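Local coordinates for Glyco_hydro_cc domain-containing protein (Trichoderma gamsii, PDB 6UBD) that probably binds beta-1,3-glucan oligosaccharides as a member of glycoside hydrolase family 128, subgroup VII, at residues 47-53 with 65-71; 117-121 with 154-158; 145-150 with 173-177; 202-206 with 219-223; 239-243 with 264-268. All blocks are in the same frame, centred on the assembly; numbering follows the deposited sequence.

Contact 1: residues 47-53 with 65-71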
# COMPACT_ATOMS: atom_id res chain seq x y z
N LYS A 47 10.91 6.19 -11.37
CA LYS A 47 11.90 6.16 -10.29
C LYS A 47 12.34 7.55 -9.79
O LYS A 47 12.49 7.79 -8.57
CB LYS A 47 13.15 5.38 -10.76
CG LYS A 47 14.11 4.96 -9.67
CD LYS A 47 15.37 4.43 -10.28
CE LYS A 47 16.30 3.94 -9.21
NZ LYS A 47 17.54 3.42 -9.78
N ASP A 48 12.67 8.41 -10.75
CA ASP A 48 13.33 9.70 -10.39
C ASP A 48 12.38 10.66 -9.62
O ASP A 48 12.84 11.61 -9.00
CB ASP A 48 13.93 10.42 -11.57
CG ASP A 48 14.76 11.61 -11.15
OD1 ASP A 48 15.75 11.40 -10.48
OD2 ASP A 48 14.48 12.77 -11.66
N HIS A 49 11.09 10.35 -9.57
CA HIS A 49 10.08 11.21 -8.88
C HIS A 49 9.48 10.50 -7.65
O HIS A 49 8.56 11.08 -7.01
CB HIS A 49 8.96 11.60 -9.87
CG HIS A 49 9.46 12.20 -11.13
ND1 HIS A 49 10.12 13.37 -11.18
CD2 HIS A 49 9.34 11.73 -12.39
CE1 HIS A 49 10.51 13.60 -12.42
NE2 HIS A 49 9.99 12.60 -13.18
N LEU A 50 9.94 9.27 -7.36
CA LEU A 50 9.48 8.49 -6.19
C LEU A 50 10.47 8.60 -5.07
O LEU A 50 11.69 8.88 -5.30
CB LEU A 50 9.32 7.03 -6.60
CG LEU A 50 8.33 6.71 -7.72
CD1 LEU A 50 8.26 5.22 -7.92
CD2 LEU A 50 6.91 7.25 -7.49
N SER A 51 10.05 8.19 -3.86
CA SER A 51 11.00 7.89 -2.75
C SER A 51 11.03 6.39 -2.40
O SER A 51 12.01 5.96 -1.70
CB SER A 51 10.68 8.70 -1.49
OG SER A 51 9.35 8.41 -1.12
N TRP A 52 9.98 5.64 -2.70
CA TRP A 52 9.80 4.29 -2.11
C TRP A 52 9.02 3.37 -2.99
O TRP A 52 8.29 3.84 -3.93
CB TRP A 52 9.06 4.39 -0.75
CG TRP A 52 7.61 4.78 -0.78
CD1 TRP A 52 7.11 6.03 -0.98
CD2 TRP A 52 6.50 3.89 -0.62
NE1 TRP A 52 5.75 5.99 -0.90
CE2 TRP A 52 5.32 4.68 -0.68
CE3 TRP A 52 6.37 2.51 -0.35
CZ2 TRP A 52 4.05 4.14 -0.48
CZ3 TRP A 52 5.11 2.00 -0.19
CH2 TRP A 52 3.98 2.80 -0.22
N TRP A 53 9.05 2.08 -2.79
CA TRP A 53 8.11 1.11 -3.42
C TRP A 53 7.90 -0.11 -2.52
O TRP A 53 8.75 -0.37 -1.63
CB TRP A 53 8.55 0.67 -4.82
CG TRP A 53 9.43 -0.53 -5.01
CD1 TRP A 53 9.06 -1.73 -5.58
CD2 TRP A 53 10.85 -0.65 -4.72
NE1 TRP A 53 10.16 -2.57 -5.72
CE2 TRP A 53 11.25 -1.94 -5.17
CE3 TRP A 53 11.78 0.17 -4.09
CZ2 TRP A 53 12.57 -2.40 -5.03
CZ3 TRP A 53 13.08 -0.29 -3.94
CH2 TRP A 53 13.46 -1.55 -4.42
N GLY A 65 14.30 -0.48 -8.86
CA GLY A 65 14.09 0.33 -7.63
C GLY A 65 15.37 0.81 -6.95
O GLY A 65 15.29 1.44 -5.88
N ALA A 66 16.55 0.43 -7.43
CA ALA A 66 17.83 0.59 -6.70
C ALA A 66 17.96 2.05 -6.24
O ALA A 66 17.97 2.93 -7.07
CB ALA A 66 19.00 0.21 -7.60
N GLY A 67 18.13 2.26 -4.95
CA GLY A 67 18.25 3.61 -4.37
C GLY A 67 17.00 4.08 -3.68
O GLY A 67 17.09 4.93 -2.75
N LEU A 68 15.84 3.60 -4.11
CA LEU A 68 14.57 3.97 -3.42
C LEU A 68 14.50 3.18 -2.09
O LEU A 68 15.22 2.18 -1.87
CB LEU A 68 13.37 3.60 -4.30
CG LEU A 68 13.27 4.28 -5.67
CD1 LEU A 68 12.02 3.78 -6.39
CD2 LEU A 68 13.19 5.82 -5.51
N VAL A 69 13.61 3.60 -1.20
CA VAL A 69 13.31 2.87 0.07
C VAL A 69 12.47 1.63 -0.23
O VAL A 69 11.34 1.80 -0.74
CB VAL A 69 12.56 3.81 1.05
CG1 VAL A 69 12.15 3.02 2.28
CG2 VAL A 69 13.39 5.01 1.47
N PRO A 70 12.97 0.41 -0.04
CA PRO A 70 12.17 -0.79 -0.26
C PRO A 70 11.37 -1.20 0.98
O PRO A 70 11.96 -1.60 2.00
CB PRO A 70 13.21 -1.87 -0.63
CG PRO A 70 14.55 -1.25 -0.36
CD PRO A 70 14.34 0.04 0.39
N VAL A 71 10.07 -1.04 0.94
CA VAL A 71 9.23 -1.25 2.12
C VAL A 71 8.80 -2.73 2.15
O VAL A 71 8.25 -3.29 1.18
CB VAL A 71 8.02 -0.30 2.12
CG1 VAL A 71 7.03 -0.59 3.25
CG2 VAL A 71 8.48 1.14 2.13

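Contact 2: residues 117-121 with 154-158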
# COMPACT_ATOMS: atom_id res chain seq x y z
N ASP A 117 -7.22 -13.37 3.86
CA ASP A 117 -8.25 -14.28 4.42
C ASP A 117 -7.83 -14.93 5.76
O ASP A 117 -7.81 -16.19 5.86
CB ASP A 117 -8.64 -15.35 3.38
CG ASP A 117 -10.00 -15.98 3.59
OD1 ASP A 117 -10.73 -15.45 4.43
OD2 ASP A 117 -10.24 -17.05 2.96
N ILE A 118 -7.57 -14.07 6.75
CA ILE A 118 -7.28 -14.60 8.12
C ILE A 118 -8.17 -13.88 9.12
O ILE A 118 -8.41 -12.63 8.96
CB ILE A 118 -5.78 -14.52 8.51
CG1 ILE A 118 -5.17 -13.11 8.38
CG2 ILE A 118 -4.97 -15.57 7.71
CD1 ILE A 118 -3.74 -13.00 8.96
N ASP A 119 -8.53 -14.58 10.20
CA ASP A 119 -9.32 -13.92 11.25
C ASP A 119 -8.43 -13.04 12.16
O ASP A 119 -7.20 -13.11 12.10
CB ASP A 119 -10.20 -14.90 11.99
CG ASP A 119 -9.48 -15.98 12.74
OD1 ASP A 119 -8.30 -15.80 13.07
OD2 ASP A 119 -10.17 -16.96 13.14
N VAL A 120 -9.08 -12.26 13.01
CA VAL A 120 -8.38 -11.34 13.94
C VAL A 120 -7.48 -12.12 14.88
O VAL A 120 -6.30 -11.74 15.10
CB VAL A 120 -9.34 -10.42 14.70
CG1 VAL A 120 -8.68 -9.75 15.90
CG2 VAL A 120 -9.89 -9.39 13.74
N ASN A 121 -7.94 -13.27 15.43
CA ASN A 121 -7.14 -14.08 16.35
C ASN A 121 -5.83 -14.51 15.66
O ASN A 121 -4.74 -14.43 16.28
CB ASN A 121 -8.00 -15.27 16.82
CG ASN A 121 -7.28 -16.27 17.68
OD1 ASN A 121 -6.92 -15.86 18.74
ND2 ASN A 121 -7.06 -17.48 17.16
N TRP A 154 -12.73 -5.38 10.63
CA TRP A 154 -11.62 -6.26 11.08
C TRP A 154 -10.57 -5.44 11.86
O TRP A 154 -10.10 -5.93 12.90
CB TRP A 154 -11.06 -6.98 9.80
CG TRP A 154 -10.05 -8.06 10.02
CD1 TRP A 154 -10.29 -9.39 9.81
CD2 TRP A 154 -8.65 -7.96 10.39
NE1 TRP A 154 -9.15 -10.14 10.04
CE2 TRP A 154 -8.15 -9.29 10.39
CE3 TRP A 154 -7.75 -6.93 10.70
CZ2 TRP A 154 -6.84 -9.60 10.76
CZ3 TRP A 154 -6.45 -7.22 11.06
CH2 TRP A 154 -6.00 -8.56 11.07
N LEU A 155 -10.11 -4.30 11.29
CA LEU A 155 -9.03 -3.53 11.93
C LEU A 155 -9.57 -2.96 13.25
O LEU A 155 -8.79 -2.84 14.19
CB LEU A 155 -8.54 -2.44 10.97
CG LEU A 155 -7.23 -1.78 11.41
CD1 LEU A 155 -6.06 -2.78 11.44
CD2 LEU A 155 -6.88 -0.62 10.51
N LYS A 156 -10.83 -2.65 13.33
CA LYS A 156 -11.38 -2.08 14.60
C LYS A 156 -11.27 -3.11 15.73
O LYS A 156 -10.87 -2.73 16.87
CB LYS A 156 -12.82 -1.61 14.35
CG LYS A 156 -13.41 -0.92 15.55
CD LYS A 156 -14.66 -0.20 15.26
CE LYS A 156 -14.35 0.99 14.39
NZ LYS A 156 -15.59 1.72 14.01
N GLN A 157 -11.55 -4.37 15.39
CA GLN A 157 -11.45 -5.47 16.36
C GLN A 157 -9.97 -5.75 16.65
O GLN A 157 -9.59 -5.92 17.86
CB GLN A 157 -12.23 -6.65 15.80
CG GLN A 157 -12.29 -7.82 16.79
CD GLN A 157 -13.16 -7.51 17.99
OE1 GLN A 157 -14.14 -6.77 17.91
NE2 GLN A 157 -12.84 -8.09 19.13
N PHE A 158 -9.10 -5.80 15.63
CA PHE A 158 -7.66 -6.08 15.81
C PHE A 158 -7.07 -5.03 16.75
O PHE A 158 -6.25 -5.36 17.62
CB PHE A 158 -7.01 -6.04 14.41
CG PHE A 158 -5.52 -6.28 14.37
CD1 PHE A 158 -4.99 -7.55 14.48
CD2 PHE A 158 -4.64 -5.24 14.16
CE1 PHE A 158 -3.63 -7.77 14.40
CE2 PHE A 158 -3.27 -5.45 14.05
CZ PHE A 158 -2.75 -6.73 14.21

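Contact 3: residues 145-150 with 173-177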
# COMPACT_ATOMS: atom_id res chain seq x y z
N ALA A 145 -3.89 -3.77 5.96
CA ALA A 145 -4.70 -2.94 5.00
C ALA A 145 -6.04 -3.61 4.66
O ALA A 145 -6.02 -4.78 4.26
CB ALA A 145 -3.91 -2.61 3.74
N MET A 146 -7.14 -2.90 4.90
CA MET A 146 -8.47 -3.53 4.76
C MET A 146 -9.06 -3.41 3.34
O MET A 146 -9.17 -2.30 2.73
CB MET A 146 -9.45 -2.83 5.70
CG MET A 146 -9.06 -2.96 7.19
SD MET A 146 -8.87 -4.68 7.79
CE MET A 146 -7.07 -4.78 7.88
N CYS A 147 -9.59 -4.49 2.82
CA CYS A 147 -10.34 -4.44 1.52
C CYS A 147 -11.68 -3.75 1.71
O CYS A 147 -12.23 -3.23 0.72
CB CYS A 147 -10.50 -5.82 0.88
SG CYS A 147 -11.66 -6.91 1.76
N ARG A 148 -12.24 -3.71 2.90
CA ARG A 148 -13.55 -3.09 3.11
C ARG A 148 -13.43 -1.55 3.19
O ARG A 148 -14.49 -0.89 3.31
CB ARG A 148 -14.28 -3.60 4.39
CG ARG A 148 -14.94 -4.97 4.34
CD ARG A 148 -16.26 -4.89 3.62
NE ARG A 148 -16.96 -6.13 3.60
CZ ARG A 148 -18.06 -6.35 2.93
NH1 ARG A 148 -18.60 -5.41 2.18
NH2 ARG A 148 -18.65 -7.53 3.01
N GLN A 149 -12.23 -0.99 3.12
CA GLN A 149 -12.09 0.50 3.01
C GLN A 149 -12.80 1.16 4.20
O GLN A 149 -12.64 0.62 5.38
CB GLN A 149 -12.56 1.02 1.67
CG GLN A 149 -11.83 0.37 0.48
CD GLN A 149 -12.14 1.11 -0.82
OE1 GLN A 149 -11.78 2.30 -0.99
NE2 GLN A 149 -12.82 0.46 -1.77
N LYS A 150 -13.57 2.20 4.04
CA LYS A 150 -14.25 2.87 5.18
C LYS A 150 -15.34 2.01 5.85
O LYS A 150 -15.76 2.42 6.97
CB LYS A 150 -14.84 4.20 4.76
CG LYS A 150 -16.05 4.08 3.83
CD LYS A 150 -16.70 5.38 3.32
CE LYS A 150 -18.06 5.20 2.59
NZ LYS A 150 -19.14 4.40 3.32
N HIS A 173 -6.24 1.02 1.55
CA HIS A 173 -6.43 0.78 0.11
C HIS A 173 -7.61 1.66 -0.35
O HIS A 173 -8.68 1.59 0.25
CB HIS A 173 -6.76 -0.71 -0.15
CG HIS A 173 -5.55 -1.59 -0.04
ND1 HIS A 173 -5.60 -2.96 -0.37
CD2 HIS A 173 -4.26 -1.29 0.25
CE1 HIS A 173 -4.36 -3.44 -0.22
NE2 HIS A 173 -3.52 -2.46 0.14
N ILE A 174 -7.42 2.47 -1.41
CA ILE A 174 -8.51 3.35 -1.94
C ILE A 174 -8.88 2.93 -3.38
O ILE A 174 -8.05 3.08 -4.31
CB ILE A 174 -8.06 4.81 -1.84
CG1 ILE A 174 -7.81 5.24 -0.39
CG2 ILE A 174 -9.16 5.69 -2.49
CD1 ILE A 174 -7.45 6.70 -0.16
N PHE A 175 -10.04 2.33 -3.49
CA PHE A 175 -10.62 1.86 -4.77
C PHE A 175 -11.97 2.56 -4.84
O PHE A 175 -12.97 2.10 -4.30
CB PHE A 175 -10.72 0.35 -4.84
CG PHE A 175 -9.40 -0.36 -4.69
CD1 PHE A 175 -8.38 -0.15 -5.60
CD2 PHE A 175 -9.22 -1.29 -3.68
CE1 PHE A 175 -7.20 -0.83 -5.49
CE2 PHE A 175 -7.99 -1.94 -3.54
CZ PHE A 175 -6.96 -1.68 -4.43
N LYS A 176 -12.01 3.73 -5.54
CA LYS A 176 -13.18 4.64 -5.60
C LYS A 176 -13.20 5.33 -6.97
O LYS A 176 -12.16 5.34 -7.67
CB LYS A 176 -13.12 5.73 -4.50
CG LYS A 176 -13.16 5.21 -3.06
CD LYS A 176 -14.55 4.63 -2.68
CE LYS A 176 -14.63 4.07 -1.28
NZ LYS A 176 -15.97 3.52 -1.01
N SER A 177 -14.34 5.88 -7.36
CA SER A 177 -14.54 6.42 -8.73
C SER A 177 -14.49 7.94 -8.70
O SER A 177 -14.56 8.50 -9.81
CB SER A 177 -15.78 5.91 -9.37
OG SER A 177 -16.90 6.28 -8.62
O HOH W 1 -8.37 0.28 3.46

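Contact 4: residues 202-206 with 219-223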
# COMPACT_ATOMS: atom_id res chain seq x y z
N PHE A 202 -3.86 2.24 -4.59
CA PHE A 202 -5.06 2.99 -5.09
C PHE A 202 -5.25 2.73 -6.58
O PHE A 202 -4.30 2.44 -7.33
CB PHE A 202 -5.00 4.49 -4.72
CG PHE A 202 -3.97 5.28 -5.53
CD1 PHE A 202 -4.25 5.73 -6.82
CD2 PHE A 202 -2.74 5.60 -4.98
CE1 PHE A 202 -3.28 6.42 -7.54
CE2 PHE A 202 -1.76 6.28 -5.73
CZ PHE A 202 -2.04 6.69 -7.00
N ALA A 203 -6.53 2.73 -6.95
CA ALA A 203 -6.93 2.65 -8.38
C ALA A 203 -8.36 3.15 -8.50
O ALA A 203 -9.19 3.12 -7.57
CB ALA A 203 -6.90 1.23 -8.94
N CYS A 204 -8.71 3.63 -9.71
CA CYS A 204 -10.07 4.14 -10.06
C CYS A 204 -10.98 2.94 -10.33
O CYS A 204 -10.76 2.18 -11.30
CB CYS A 204 -9.98 5.04 -11.29
SG CYS A 204 -11.50 5.92 -11.75
N VAL A 205 -11.95 2.74 -9.45
CA VAL A 205 -12.90 1.59 -9.48
C VAL A 205 -14.27 2.09 -9.03
O VAL A 205 -14.40 2.85 -8.07
CB VAL A 205 -12.45 0.43 -8.58
CG1 VAL A 205 -13.41 -0.76 -8.70
CG2 VAL A 205 -11.01 0.02 -8.82
N PHE A 206 -15.28 1.66 -9.78
CA PHE A 206 -16.72 1.74 -9.37
C PHE A 206 -16.95 0.63 -8.35
O PHE A 206 -17.45 -0.49 -8.68
CB PHE A 206 -17.62 1.68 -10.61
CG PHE A 206 -17.52 2.85 -11.53
CD1 PHE A 206 -18.18 4.06 -11.29
CD2 PHE A 206 -16.67 2.80 -12.64
CE1 PHE A 206 -18.07 5.11 -12.20
CE2 PHE A 206 -16.54 3.84 -13.51
CZ PHE A 206 -17.21 5.01 -13.27
N GLN A 219 -11.51 10.19 -18.10
CA GLN A 219 -11.87 10.20 -16.64
C GLN A 219 -10.69 9.73 -15.76
O GLN A 219 -10.46 10.36 -14.69
CB GLN A 219 -13.12 9.34 -16.41
CG GLN A 219 -13.56 9.28 -14.91
CD GLN A 219 -14.02 7.89 -14.47
OE1 GLN A 219 -13.85 6.90 -15.19
NE2 GLN A 219 -14.55 7.76 -13.24
N ILE A 220 -10.03 8.65 -16.19
CA ILE A 220 -8.90 8.08 -15.39
C ILE A 220 -7.79 9.11 -15.27
O ILE A 220 -7.20 9.36 -14.20
CB ILE A 220 -8.43 6.74 -16.00
CG1 ILE A 220 -9.43 5.62 -15.71
CG2 ILE A 220 -7.04 6.39 -15.47
CD1 ILE A 220 -9.25 4.44 -16.60
N ASN A 221 -7.46 9.78 -16.42
CA ASN A 221 -6.37 10.79 -16.39
C ASN A 221 -6.70 11.93 -15.40
O ASN A 221 -5.81 12.39 -14.66
CB ASN A 221 -6.11 11.36 -17.80
CG ASN A 221 -5.51 10.36 -18.79
OD1 ASN A 221 -5.07 9.28 -18.38
ND2 ASN A 221 -5.49 10.77 -20.08
N GLN A 222 -7.95 12.41 -15.37
CA GLN A 222 -8.35 13.47 -14.45
C GLN A 222 -8.34 12.94 -12.99
O GLN A 222 -7.96 13.71 -12.09
CB GLN A 222 -9.75 13.97 -14.83
CG GLN A 222 -10.13 15.21 -14.06
CD GLN A 222 -9.30 16.43 -14.44
OE1 GLN A 222 -9.20 16.83 -15.62
NE2 GLN A 222 -8.61 17.01 -13.47
N TRP A 223 -8.86 11.73 -12.81
CA TRP A 223 -8.86 11.10 -11.43
C TRP A 223 -7.43 10.99 -10.84
O TRP A 223 -7.20 11.34 -9.65
CB TRP A 223 -9.57 9.75 -11.58
CG TRP A 223 -9.86 9.06 -10.26
CD1 TRP A 223 -11.09 9.03 -9.64
CD2 TRP A 223 -8.98 8.20 -9.51
NE1 TRP A 223 -11.01 8.23 -8.50
CE2 TRP A 223 -9.75 7.69 -8.44
CE3 TRP A 223 -7.67 7.76 -9.68
CZ2 TRP A 223 -9.22 6.79 -7.51
CZ3 TRP A 223 -7.13 6.90 -8.73
CH2 TRP A 223 -7.90 6.42 -7.66

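Contact 5: residues 239-243 with 264-268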
# COMPACT_ATOMS: atom_id res chain seq x y z
N ALA A 239 2.24 9.01 2.61
CA ALA A 239 2.77 8.20 1.49
C ALA A 239 1.60 7.67 0.69
O ALA A 239 0.51 7.43 1.26
CB ALA A 239 3.63 7.05 2.02
N TYR A 240 1.82 7.47 -0.62
CA TYR A 240 0.80 6.86 -1.50
C TYR A 240 1.48 6.02 -2.57
O TYR A 240 2.63 6.32 -2.95
CB TYR A 240 -0.16 7.91 -2.09
CG TYR A 240 0.49 9.03 -2.86
CD1 TYR A 240 0.91 8.86 -4.20
CD2 TYR A 240 0.72 10.26 -2.25
CE1 TYR A 240 1.54 9.90 -4.91
CE2 TYR A 240 1.32 11.32 -2.97
CZ TYR A 240 1.74 11.12 -4.29
OH TYR A 240 2.38 12.15 -5.02
N ALA A 241 0.78 5.07 -3.15
CA ALA A 241 1.37 4.14 -4.13
C ALA A 241 0.33 3.64 -5.15
O ALA A 241 -0.67 3.00 -4.82
CB ALA A 241 2.01 2.96 -3.43
N TYR A 242 0.59 3.94 -6.44
CA TYR A 242 -0.21 3.45 -7.61
C TYR A 242 0.00 1.92 -7.76
O TYR A 242 1.16 1.55 -7.87
CB TYR A 242 0.29 4.23 -8.85
CG TYR A 242 -0.46 4.07 -10.16
CD1 TYR A 242 -0.61 2.82 -10.75
CD2 TYR A 242 -1.01 5.17 -10.81
CE1 TYR A 242 -1.29 2.68 -11.96
CE2 TYR A 242 -1.64 5.06 -12.04
CZ TYR A 242 -1.77 3.82 -12.63
OH TYR A 242 -2.46 3.77 -13.85
N THR A 243 -1.07 1.13 -7.79
CA THR A 243 -0.95 -0.34 -7.93
C THR A 243 -0.97 -0.79 -9.38
O THR A 243 -1.77 -0.28 -10.20
CB THR A 243 -2.01 -1.04 -7.08
OG1 THR A 243 -1.68 -2.45 -7.17
CG2 THR A 243 -3.45 -0.82 -7.50
N SER A 264 -2.32 5.83 -18.76
CA SER A 264 -2.55 5.87 -17.29
C SER A 264 -1.22 6.01 -16.51
O SER A 264 -1.10 6.87 -15.63
CB SER A 264 -3.33 4.66 -16.84
OG SER A 264 -4.61 4.57 -17.47
N GLY A 265 -0.20 5.28 -16.98
CA GLY A 265 1.13 5.42 -16.39
C GLY A 265 1.74 6.81 -16.55
O GLY A 265 2.44 7.39 -15.68
N GLN A 266 1.51 7.40 -17.75
CA GLN A 266 1.97 8.78 -18.05
C GLN A 266 1.20 9.78 -17.18
O GLN A 266 1.77 10.77 -16.75
CB GLN A 266 1.71 9.12 -19.52
CG GLN A 266 2.62 8.39 -20.54
CD GLN A 266 2.10 8.42 -21.95
OE1 GLN A 266 1.94 7.40 -22.64
NE2 GLN A 266 1.83 9.65 -22.38
N ALA A 267 -0.10 9.57 -16.93
CA ALA A 267 -0.83 10.53 -16.07
C ALA A 267 -0.19 10.55 -14.65
O ALA A 267 -0.02 11.57 -14.06
CB ALA A 267 -2.28 10.14 -16.01
N TYR A 268 0.16 9.38 -14.11
CA TYR A 268 0.84 9.32 -12.79
C TYR A 268 2.19 10.01 -12.87
O TYR A 268 2.49 10.86 -11.99
CB TYR A 268 0.94 7.89 -12.26
CG TYR A 268 1.39 7.78 -10.79
CD1 TYR A 268 0.64 8.39 -9.78
CD2 TYR A 268 2.54 7.08 -10.42
CE1 TYR A 268 1.01 8.23 -8.44
CE2 TYR A 268 2.91 6.91 -9.08
CZ TYR A 268 2.14 7.49 -8.10
OH TYR A 268 2.45 7.26 -6.76

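Contact 1: residues 47-53 with 65-71
V69 is bonded through both its backbone N and its backbone O, to S51 and W53. Its N donates almost straight to S51 O (2.9 Å, 174° at the hydrogen), and its O accepts W53 N at 3.1 Å. The ladder goes one step further, from V71 N to W53 O at 3.0 Å. These bonds pair W52 with V69 and W53 with P70 in parallel register. A looser polar link lies at the other end, where the extended chain of K47 brings NZ to A66 O in a weak hydrogen bond.

Apolar contacts fill both sides of the ladder. On one, W52 CG takes the crowded position between its backbone N and carbonyl carbon (chi1 70°), and CE3 of its indole rests 3.5 Å from V71 CG2. On the other, the W53 ring covers the turn that begins at G65. G65 CA sits over a face of the six-membered part, 3.9 Å from its centroid, as a CH-pi contact, while P70 CB comes to 3.7 Å from W53 CZ3. L68 CB meets W53 CE3, and its CD2 reaches back to L50. Cutting W53 back to an alanine is likely to leave G65 and P70 without their cover and open a gap beside L68.

The short connection between the segments holds no helix, and L43 of helix 43-46 packs against L50, W53 and L68. Neighbouring parallel strands, bonded in this way, are typical of the curled sheet of a (beta/alpha)8 barrel.

Contact 2: residues 117-121 with 154-158
V120 sets its two methyl groups against successive parts of helix 154-159. With CG1 anti to the backbone N (chi1 165°), the fork opens toward that helix: CG2 lies over one face of the W154 indole, 3.7 Å from the centroid of the five-membered ring and almost on its normal, and CG1 touches F158 CA at 3.8 Å. The CG2 methyl also packs on W154 O at 3.6 Å, so the branch fills the angle between the indole and the helix backbone from which it springs. Q157, bent at chi2, adds CB and CG alongside the same methyl groups.

The segments are the start of helix 120-136 and the short helix 154-159, two outer helices of the (beta/alpha)8 barrel, and the contact lies near the protein surface. D119 is the N-cap of the longer helix, its OD1 also bonded to T122 OG1.

W154 turns its indole away from its own helix, CG anti to the backbone N (chi1 -172°), and thereby carries NE1 to I118 O just ahead of that cap. The bond is short, 2.8 Å, yet bent to 147° at the hydrogen; NE1 lies in the carbonyl plane of I118, whereas the oxygen is tilted out of the indole plane. A phenylalanine in place of W154 would probably leave I118 O without this donor and the loop before the N-cap less firmly tied. P107 also packs on the W154 side chain, and the methyl end of M146 lies against the other face of the indole, near CE3, opposite V120 CG2.

Contact 3: residues 145-150 with 173-177
The imidazole of H173 carries the methyl of A145 over one face, with A145 CB 3.9 Å from the ring centroid; H173 ND1 is bonded to E106 OE2. The phenyl ring of F175 has Q149 NE2 at its edge, near its plane, the Q149 amide standing nearly upright to the ring at 80°, and F211 meets the same ring edge-to-face.

That amide grips the backbone of F175 with both its polar atoms. Q149 OE1 accepts F175 N at 3.0 Å, the donor coming from above the carbonyl plane and not along a lone pair. Q149 NE2 gives to F175 O, also at 3.0 Å, and here the acceptor lies in the amide plane. Held at both ends, the amide is fixed in rotation. Its chain is extended beyond CG, with CG anti to the carbonyl carbon (chi1 -56°), which lets it span from the loop to the strand.

The loop follows strand 140-142 and meets the C-terminal half of strand 170-176, at the end of a (beta/alpha)8 barrel where the ligand cleft usually lies. On its other side, strand 170-176 uses I174 and K176 to bond to strand 197-206, whereas F175 turns its N and O to Q149.

K176 approaches the amide from the opposite direction, its CE 3.4 Å from Q149 OE1, and its NZ forms a salt bridge with D207 OD2. A water bridges the start of the turn to the strand, donating to M146 O (2.8 Å) and accepting from H173 N (3.0 Å). C147, in the same turn, is linked by a disulfide to C109.

Contact 4: residues 202-206 with 219-223
C204 on strand 197-206 and W223 on helix 217-233 meet within a beta/alpha unit of the barrel, where the helix lies on the outside of the strand. The strand and helix axes run at 135° to each other and approach to 9.3 Å. With SG anti to the backbone N, C204 lies flat along one face of the indole. Its SG is 3.8 Å from the centroid of the five-membered ring of W223, a sulfur-aromatic contact. Its CB covers the six-membered ring at the same 3.8 Å, so one short side chain spans both rings.

The far end of the indole reaches the backbone, with W223 CH2 3.4 Å from A203 C. Edge meets edge beyond it, where W223 CZ3 comes to 3.6 Å from F202 CD1. Q219, a turn earlier in the helix, brings NE2 to 3.9 Å from C204 SG and 3.8 Å from F206 CZ.

C204 is also disulfide-bonded to C214, which ties the strand to a point just past the antiparallel strand 212-213 and ahead of the helix. The helix thus follows its strand and packs back on its outer face, as in a beta/alpha unit of a (beta/alpha)8 barrel.

Contact 5: residues 239-243 with 264-268
Y242 and Y268 carry most of this contact, in which helix 263-273 packs on the outside of strand 237-243, the last strand of the (beta/alpha)8 barrel. The axes run nearly antiparallel, at 167°. Strand 237-243 also pairs with strand 35-38, bringing the last strand beside the first, as expected of this fold.

Aromatic packing dominates. With CG anti to the backbone N (chi1 -172°), Y242 extends toward helix 263-273 alongside Y268, and its CB sits over the centre of the Y268 ring, 3.8 Å from the centroid, as a CH-pi contact. The side chains slide past each other in opposite directions, their rings oblique with planes 52° apart, and Y242 CD2 approaches Y268 CG at 3.5 Å. Y268 reaches back toward the strand, and the Y240 ring presents an edge to its hydroxyl: Y240 CE1 lies 3.3 Å from Y268 OH.

The polar ends of these side chains are buried and find their partners beyond the two segments: Y240 OH bonds to E232 OE2, Y268 OH to G36 O in strand 35-38, Y242 OH to W252 O, and S264 OG to V251 O and Q217 NE2.

Other rings complete the layer, W252 stacking on Y242 and W46 meeting Y268 edge-to-face. At the far end of Y242 the hydroxyl oxygen rests on the serine methylene, Y242 OH being 3.2 Å from S264 CB.

Overall arrangement
Contacts 3, 4 and 5 are buried, contact 1 is partly so, and contact 2 lies at the surface, some 30 Å from contact 1 between centres. Contacts 4 and 5 each lay a helix on its strand by aromatic packing with no hydrogen bond between the segments, and their centres are only 10 Å apart on neighbouring strands. Contact 1 joins two neighbouring strands of the same sheet mainly by a backbone ladder, flanked by tryptophan packing. Contact 3 sets a side-chain amide on one edge of strand 170-176, whose other edge is bonded to the strand of contact 4. Contacts 2 and 3 touch through W154 and M146, joining outer helix to loop. W52 of contact 1 packs on segment 239-243 of contact 5.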